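Local coordinates for protein intracellular exo-alpha-(1->5)-L-arabinofuranosidase (Bifidobacterium longum, PDB 2Y2W) that cleaves terminal alpha-(1->5)-linked L-arabinofuranosyl residues from arabinans and also acts on wheat arabinoxylan, contributing to plant cell wall breakdown, at residues K273-L278 with E326-T331; A320-R325 with C399-S404. One frame throughout, in Å; residues are numbered along the deposited sequence.

Contact 1 of 2, residues K273-L278 with E326-T331; sequences KAYENL and EANNGT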
ATOM      1  N   LYS D 273       1.936 -18.667  -5.775  1.00 30.75           N
ATOM      2  CA  LYS D 273       1.979 -17.427  -6.545  1.00 30.91           C
ATOM      3  C   LYS D 273       3.407 -16.949  -6.807  1.00 30.97           C
ATOM      4  O   LYS D 273       3.746 -16.591  -7.936  1.00 31.09           O
ATOM      5  CB  LYS D 273       1.164 -16.328  -5.855  1.00 30.92           C
ATOM      6  CG  LYS D 273       0.868 -15.128  -6.746  1.00 31.26           C
ATOM      7  CD  LYS D 273      -0.263 -14.285  -6.185  1.00 32.09           C
ATOM      8  CE  LYS D 273      -0.622 -13.145  -7.127  1.00 32.63           C
ATOM      9  NZ  LYS D 273      -1.769 -12.341  -6.614  1.00 32.79           N
ATOM     10  N   ALA D 274       4.239 -16.956  -5.770  1.00 31.06           N
ATOM     11  CA  ALA D 274       5.575 -16.369  -5.854  1.00 31.08           C
ATOM     12  C   ALA D 274       6.678 -17.383  -6.172  1.00 31.17           C
ATOM     13  O   ALA D 274       7.864 -17.060  -6.071  1.00 31.30           O
ATOM     14  CB  ALA D 274       5.892 -15.614  -4.573  1.00 30.98           C
ATOM     15  N   TYR D 275       6.279 -18.590  -6.575  1.00 31.19           N
ATOM     16  CA  TYR D 275       7.210 -19.707  -6.787  1.00 31.27           C
ATOM     17  C   TYR D 275       8.490 -19.357  -7.548  1.00 31.42           C
ATOM     18  O   TYR D 275       9.592 -19.595  -7.049  1.00 31.42           O
ATOM     19  CB  TYR D 275       6.502 -20.899  -7.454  1.00 31.20           C
ATOM     20  CG  TYR D 275       7.453 -21.966  -7.956  1.00 31.04           C
ATOM     21  CD1 TYR D 275       8.115 -22.815  -7.069  1.00 30.61           C
ATOM     22  CD2 TYR D 275       7.703 -22.114  -9.320  1.00 31.14           C
ATOM     23  CE1 TYR D 275       8.996 -23.785  -7.530  1.00 30.83           C
ATOM     24  CE2 TYR D 275       8.582 -23.078  -9.790  1.00 30.82           C
ATOM     25  CZ  TYR D 275       9.226 -23.910  -8.892  1.00 30.93           C
ATOM     26  OH  TYR D 275      10.092 -24.867  -9.362  1.00 30.78           O
ATOM     27  N   GLU D 276       8.334 -18.798  -8.745  1.00 31.67           N
ATOM     28  CA  GLU D 276       9.456 -18.574  -9.663  1.00 32.01           C
ATOM     29  C   GLU D 276      10.668 -17.842  -9.079  1.00 31.85           C
ATOM     30  O   GLU D 276      11.808 -18.200  -9.381  1.00 31.83           O
ATOM     31  CB  GLU D 276       8.986 -17.879 -10.949  1.00 32.22           C
ATOM     32  CG  GLU D 276       8.723 -18.839 -12.120  1.00 33.46           C
ATOM     33  CD  GLU D 276       9.976 -19.598 -12.586  1.00 35.09           C
ATOM     34  OE1 GLU D 276      11.111 -19.108 -12.370  1.00 35.60           O
ATOM     35  OE2 GLU D 276       9.821 -20.692 -13.173  1.00 35.44           O
ATOM     36  N   ASN D 277      10.423 -16.835  -8.244  1.00 31.65           N
ATOM     37  CA  ASN D 277      11.504 -16.003  -7.710  1.00 31.48           C
ATOM     38  C   ASN D 277      11.857 -16.292  -6.254  1.00 31.51           C
ATOM     39  O   ASN D 277      12.622 -15.551  -5.628  1.00 31.51           O
ATOM     40  CB  ASN D 277      11.176 -14.522  -7.905  1.00 31.37           C
ATOM     41  CG  ASN D 277      10.922 -14.172  -9.356  1.00 31.16           C
ATOM     42  OD1 ASN D 277       9.815 -13.785  -9.724  1.00 31.04           O
ATOM     43  ND2 ASN D 277      11.943 -14.321 -10.192  1.00 30.92           N
ATOM     44  N   LEU D 278      11.302 -17.377  -5.722  1.00 31.48           N
ATOM     45  CA  LEU D 278      11.593 -17.799  -4.359  1.00 31.48           C
ATOM     46  C   LEU D 278      12.529 -18.996  -4.336  1.00 31.49           C
ATOM     47  O   LEU D 278      12.565 -19.795  -5.276  1.00 31.47           O
ATOM     48  CB  LEU D 278      10.305 -18.119  -3.591  1.00 31.46           C
ATOM     49  CG  LEU D 278       9.416 -16.944  -3.171  1.00 31.32           C
ATOM     50  CD1 LEU D 278       8.132 -17.471  -2.562  1.00 30.88           C
ATOM     51  CD2 LEU D 278      10.133 -16.005  -2.202  1.00 30.98           C
ATOM     52  N   GLU D 326       4.555 -28.163  -8.406  1.00 36.82           N
ATOM     53  CA  GLU D 326       3.758 -28.910  -9.385  1.00 36.98           C
ATOM     54  C   GLU D 326       2.556 -28.128  -9.927  1.00 36.72           C
ATOM     55  O   GLU D 326       2.065 -28.424 -11.014  1.00 36.78           O
ATOM     56  CB  GLU D 326       3.354 -30.294  -8.847  1.00 37.11           C
ATOM     57  CG  GLU D 326       2.644 -30.296  -7.497  1.00 38.04           C
ATOM     58  CD  GLU D 326       2.912 -31.559  -6.670  1.00 39.38           C
ATOM     59  OE1 GLU D 326       3.828 -32.340  -7.019  1.00 39.56           O
ATOM     60  OE2 GLU D 326       2.204 -31.763  -5.657  1.00 39.59           O
ATOM     61  N   ALA D 327       2.101 -27.127  -9.175  1.00 36.59           N
ATOM     62  CA  ALA D 327       1.076 -26.192  -9.650  1.00 36.30           C
ATOM     63  C   ALA D 327       1.632 -25.256 -10.721  1.00 36.24           C
ATOM     64  O   ALA D 327       0.888 -24.779 -11.583  1.00 36.28           O
ATOM     65  CB  ALA D 327       0.507 -25.391  -8.494  1.00 36.25           C
ATOM     66  N   ASN D 328       2.937 -24.993 -10.650  1.00 36.05           N
ATOM     67  CA  ASN D 328       3.634 -24.152 -11.622  1.00 35.94           C
ATOM     68  C   ASN D 328       4.462 -24.954 -12.633  1.00 35.80           C
ATOM     69  O   ASN D 328       5.292 -24.384 -13.351  1.00 35.71           O
ATOM     70  CB  ASN D 328       4.540 -23.152 -10.896  1.00 36.02           C
ATOM     71  CG  ASN D 328       3.765 -22.033 -10.232  1.00 36.34           C
ATOM     72  OD1 ASN D 328       3.267 -21.125 -10.899  1.00 37.13           O
ATOM     73  ND2 ASN D 328       3.668 -22.086  -8.911  1.00 36.19           N
ATOM     74  N   ASN D 329       4.233 -26.269 -12.683  1.00 35.58           N
ATOM     75  CA  ASN D 329       5.032 -27.189 -13.504  1.00 35.39           C
ATOM     76  C   ASN D 329       6.531 -26.904 -13.397  1.00 35.18           C
ATOM     77  O   ASN D 329       7.272 -27.012 -14.377  1.00 35.22           O
ATOM     78  CB  ASN D 329       4.577 -27.162 -14.970  1.00 35.49           C
ATOM     79  CG  ASN D 329       3.196 -27.763 -15.170  1.00 35.72           C
ATOM     80  OD1 ASN D 329       2.883 -28.835 -14.649  1.00 36.06           O
ATOM     81  ND2 ASN D 329       2.366 -27.076 -15.945  1.00 35.84           N
ATOM     82  N   GLY D 330       6.962 -26.538 -12.194  1.00 34.95           N
ATOM     83  CA  GLY D 330       8.330 -26.102 -11.950  1.00 34.60           C
ATOM     84  C   GLY D 330       9.333 -27.232 -11.955  1.00 34.37           C
ATOM     85  O   GLY D 330       8.972 -28.401 -11.802  1.00 34.42           O
ATOM     86  N   THR D 331      10.601 -26.868 -12.130  1.00 34.09           N
ATOM     87  CA  THR D 331      11.701 -27.829 -12.161  1.00 33.76           C
ATOM     88  C   THR D 331      12.524 -27.744 -10.880  1.00 33.52           C
ATOM     89  O   THR D 331      13.293 -28.653 -10.559  1.00 33.46           O
ATOM     90  CB  THR D 331      12.624 -27.587 -13.380  1.00 33.77           C
ATOM     91  OG1 THR D 331      13.263 -26.308 -13.261  1.00 33.75           O
ATOM     92  CG2 THR D 331      11.828 -27.631 -14.681  1.00 33.63           C
TER

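Contact 2 of 2, residues A320-R325 with C399-S404; sequences AADQAR and CDRVRS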
ATOM      1  N   ALA D 320       3.437 -28.695   1.240  1.00 36.46           N
ATOM      2  CA  ALA D 320       2.937 -27.404   0.772  1.00 36.45           C
ATOM      3  C   ALA D 320       3.867 -26.796  -0.277  1.00 36.46           C
ATOM      4  O   ALA D 320       3.405 -26.234  -1.273  1.00 36.43           O
ATOM      5  CB  ALA D 320       2.755 -26.453   1.946  1.00 36.37           C
ATOM      6  N   ALA D 321       5.173 -26.919  -0.046  1.00 36.52           N
ATOM      7  CA  ALA D 321       6.187 -26.459  -0.991  1.00 36.72           C
ATOM      8  C   ALA D 321       6.201 -27.298  -2.273  1.00 36.90           C
ATOM      9  O   ALA D 321       6.437 -26.766  -3.362  1.00 36.89           O
ATOM     10  CB  ALA D 321       7.559 -26.459  -0.338  1.00 36.63           C
ATOM     11  N   ASP D 322       5.944 -28.600  -2.133  1.00 37.07           N
ATOM     12  CA  ASP D 322       5.877 -29.519  -3.272  1.00 37.31           C
ATOM     13  C   ASP D 322       4.706 -29.200  -4.191  1.00 37.35           C
ATOM     14  O   ASP D 322       4.860 -29.189  -5.415  1.00 37.35           O
ATOM     15  CB  ASP D 322       5.772 -30.976  -2.800  1.00 37.44           C
ATOM     16  CG  ASP D 322       7.090 -31.527  -2.279  1.00 37.94           C
ATOM     17  OD1 ASP D 322       8.154 -30.942  -2.577  1.00 38.28           O
ATOM     18  OD2 ASP D 322       7.059 -32.555  -1.568  1.00 38.35           O
ATOM     19  N   GLN D 323       3.542 -28.939  -3.598  1.00 37.42           N
ATOM     20  CA  GLN D 323       2.332 -28.647  -4.367  1.00 37.41           C
ATOM     21  C   GLN D 323       2.408 -27.318  -5.109  1.00 37.22           C
ATOM     22  O   GLN D 323       1.729 -27.131  -6.120  1.00 37.13           O
ATOM     23  CB  GLN D 323       1.081 -28.704  -3.484  1.00 37.52           C
ATOM     24  CG  GLN D 323       0.629 -30.122  -3.148  1.00 38.27           C
ATOM     25  CD  GLN D 323      -0.879 -30.247  -3.028  1.00 39.31           C
ATOM     26  OE1 GLN D 323      -1.520 -29.504  -2.282  1.00 39.92           O
ATOM     27  NE2 GLN D 323      -1.455 -31.197  -3.760  1.00 39.43           N
ATOM     28  N   ALA D 324       3.247 -26.412  -4.611  1.00 37.06           N
ATOM     29  CA  ALA D 324       3.485 -25.128  -5.267  1.00 36.93           C
ATOM     30  C   ALA D 324       4.300 -25.305  -6.550  1.00 36.81           C
ATOM     31  O   ALA D 324       4.000 -24.682  -7.570  1.00 36.64           O
ATOM     32  CB  ALA D 324       4.174 -24.163  -4.316  1.00 36.88           C
ATOM     33  N   ARG D 325       5.322 -26.157  -6.490  1.00 36.77           N
ATOM     34  CA  ARG D 325       6.147 -26.477  -7.653  1.00 36.81           C
ATOM     35  C   ARG D 325       5.321 -27.133  -8.763  1.00 36.81           C
ATOM     36  O   ARG D 325       5.375 -26.705  -9.919  1.00 36.74           O
ATOM     37  CB  ARG D 325       7.325 -27.374  -7.255  1.00 36.82           C
ATOM     38  CG  ARG D 325       8.184 -27.847  -8.436  1.00 37.29           C
ATOM     39  CD  ARG D 325       9.212 -28.909  -8.040  1.00 37.82           C
ATOM     40  NE  ARG D 325       8.622 -30.016  -7.289  1.00 38.22           N
ATOM     41  CZ  ARG D 325       8.033 -31.078  -7.834  1.00 38.72           C
ATOM     42  NH1 ARG D 325       7.942 -31.201  -9.151  1.00 38.59           N
ATOM     43  NH2 ARG D 325       7.530 -32.024  -7.051  1.00 39.31           N
ATOM     44  N   CYS D 399      17.877 -32.815   6.553  1.00 32.43           N
ATOM     45  CA  CYS D 399      18.652 -31.747   5.920  1.00 32.43           C
ATOM     46  C   CYS D 399      18.716 -31.883   4.394  1.00 32.31           C
ATOM     47  O   CYS D 399      19.506 -31.212   3.735  1.00 32.45           O
ATOM     48  CB  CYS D 399      20.051 -31.625   6.543  1.00 32.49           C
ATOM     49  SG  CYS D 399      21.265 -32.862   6.038  1.00 32.91           S
ATOM     50  N   ASP D 400      17.870 -32.750   3.848  1.00 32.21           N
ATOM     51  CA  ASP D 400      17.705 -32.881   2.406  1.00 32.07           C
ATOM     52  C   ASP D 400      16.746 -31.820   1.889  1.00 31.90           C
ATOM     53  O   ASP D 400      16.837 -31.396   0.734  1.00 32.03           O
ATOM     54  CB  ASP D 400      17.198 -34.284   2.035  1.00 32.13           C
ATOM     55  CG  ASP D 400      15.866 -34.634   2.701  1.00 32.66           C
ATOM     56  OD1 ASP D 400      15.705 -34.381   3.916  1.00 32.83           O
ATOM     57  OD2 ASP D 400      14.981 -35.178   2.006  1.00 33.48           O
ATOM     58  N   ARG D 401      15.824 -31.401   2.751  1.00 31.60           N
ATOM     59  CA  ARG D 401      14.843 -30.386   2.403  1.00 31.22           C
ATOM     60  C   ARG D 401      15.033 -29.129   3.246  1.00 30.90           C
ATOM     61  O   ARG D 401      14.699 -28.028   2.810  1.00 30.97           O
ATOM     62  CB  ARG D 401      13.423 -30.934   2.552  1.00 31.31           C
ATOM     63  CG  ARG D 401      12.369 -30.163   1.772  1.00 31.43           C
ATOM     64  CD  ARG D 401      12.571 -30.298   0.267  1.00 31.89           C
ATOM     65  NE  ARG D 401      11.701 -29.395  -0.485  1.00 32.26           N
ATOM     66  CZ  ARG D 401      10.441 -29.665  -0.819  1.00 32.53           C
ATOM     67  NH1 ARG D 401       9.880 -30.820  -0.469  1.00 32.38           N
ATOM     68  NH2 ARG D 401       9.736 -28.777  -1.507  1.00 32.49           N
ATOM     69  N   VAL D 402      15.568 -29.304   4.452  1.00 30.42           N
ATOM     70  CA  VAL D 402      15.932 -28.179   5.306  1.00 29.94           C
ATOM     71  C   VAL D 402      17.407 -27.853   5.082  1.00 29.73           C
ATOM     72  O   VAL D 402      18.296 -28.459   5.686  1.00 29.70           O
ATOM     73  CB  VAL D 402      15.645 -28.465   6.804  1.00 29.93           C
ATOM     74  CG1 VAL D 402      16.031 -27.267   7.668  1.00 29.73           C
ATOM     75  CG2 VAL D 402      14.177 -28.815   7.011  1.00 29.74           C
ATOM     76  N   ARG D 403      17.659 -26.897   4.196  1.00 29.38           N
ATOM     77  CA  ARG D 403      19.024 -26.529   3.830  1.00 29.01           C
ATOM     78  C   ARG D 403      19.542 -25.328   4.626  1.00 28.72           C
ATOM     79  O   ARG D 403      20.680 -24.896   4.441  1.00 28.72           O
ATOM     80  CB  ARG D 403      19.123 -26.278   2.321  1.00 29.09           C
ATOM     81  CG  ARG D 403      18.690 -27.459   1.441  1.00 29.03           C
ATOM     82  CD  ARG D 403      19.574 -28.694   1.611  1.00 29.41           C
ATOM     83  NE  ARG D 403      20.986 -28.422   1.338  1.00 29.74           N
ATOM     84  CZ  ARG D 403      21.953 -29.332   1.385  1.00 29.52           C
ATOM     85  NH1 ARG D 403      21.678 -30.593   1.691  1.00 29.55           N
ATOM     86  NH2 ARG D 403      23.204 -28.979   1.122  1.00 29.29           N
ATOM     87  N   SER D 404      18.703 -24.797   5.511  1.00 28.46           N
ATOM     88  CA  SER D 404      19.088 -23.695   6.389  1.00 28.10           C
ATOM     89  C   SER D 404      18.311 -23.724   7.695  1.00 27.94           C
ATOM     90  O   SER D 404      17.127 -24.056   7.714  1.00 27.95           O
ATOM     91  CB  SER D 404      18.880 -22.348   5.698  1.00 28.01           C
ATOM     92  OG  SER D 404      19.377 -21.293   6.501  1.00 27.88           O
TER

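Contact 1 of 2, residues K273-L278 with E326-T331
Tyr275 and Asn328 pack side chain against side chain, and together with Gly330 they illustrate how two neighbouring helices of a (beta/alpha)8 barrel can be joined just where each gives way to the loop before the next strand. The direct contact is van der Waals in kind. Tyr275 carries its CG anti to the backbone N (chi1 168°), which sends the ring across to the 326-331 turn. The ring and the amide of Asn328 are nearly parallel, 9° apart, yet the two side chains run past each other in opposite directions. The amide therefore reaches the root of the tyrosine, with Asn328 ND2 3.4 Å from Tyr275 CB, while Asn328 CB lies obliquely beside the ring, 3.7 Å from Tyr275 CD2. Farther out the backbone takes over: Gly330 CA is 3.7 Å from Tyr275 CE2 and 3.4 Å from Tyr275 OH. Such closeness depends on glycine, which has no CB to stand in the way of the hydroxyl.

The polar interactions are directed to residues flanking the two segments. Asn328 ND2 donates to the carbonyl oxygens of Thr272 and Ala324, one on each of the two helices. Tyr275 OH is hydrogen-bonded to Lys332 O, whereas Thr331 N, at 3.5 Å from Tyr275 OH, is too poorly angled to bond. The charged end of Lys332 makes a cation-pi interaction with the tyrosine ring and also bonds to Leu278 O.

The chemistry thus divides the work: the amide nitrogen and the phenol oxygen share in the closest van der Waals approaches, yet both bond to main-chain carbonyls just beyond the segments. With its hydroxyl bonded and its ring packed against Asn328 and Gly330, the buried tyrosine is probably restricted in its tilt, and the two helix ends are tied by side chain to backbone.

Contact 2 of 2, residues A320-R325 with C399-S404
Arg401 meets Asp322 and Ala321 with the far end of its side chain, a worked case of a long residue reaching from the segment that enters the last strand, 402-408, to a barrel helix. From CB the chain sets out toward helix 307-327, CG lying anti to the backbone N (chi1 -160°), and it bends at chi2 before extending again; on its way the side chain also touches Leu336 of strand 335-341 and Ser318 of helix 307-327. NE makes its bond to Ile334 O, just ahead of strand 335-341. Beyond it, Arg401 CZ comes 3.2 Å from Asp322 OD1, and the two terminal nitrogens share that one oxygen: Arg401 NH1 lies 2.7 Å and Arg401 NH2 2.9 Å from Asp322 OD1. The oxygen sits at the edge of the guanidinium, near its plane, and the carboxylate plane is turned only 16° from it. Because both N-H groups must converge on a single acceptor, the NH1 bond is bent to 126° and weak, and the NH2 bond is similarly so. Arg401 NH2 also rests 3.4 Å from Ala321 CB, one residue earlier on the helix. With an alanine here, Asp322 would probably be left without this salt-bridge mate and Ile334 O without its bond from NE.

Chemically, the contact probably relies more on charge attraction than on well-directed hydrogen bonds, and one guanidinium links a helix to the beginnings of two neighbouring strands.

Both contacts draw on helix 307-327, contact 2 through a stretch near its C-terminal end and contact 1 through that end itself and the turn that follows. Their centres are 12 Å apart, and they touch directly: Gly330 N probably bonds to Arg325 O at 2.8 Å, and Tyr275 OH packs 3.7 Å from Arg325 CG. One helix is thereby fixed toward helix 265-274 by contact 1 and toward the start of strand 402-408 by contact 2. Both lie toward the end of the barrel where the strands begin, whereas the probable catalytic residues Glu215 and Glu340 sit at or beyond the far ends of their strands, so neither contact belongs to the active site.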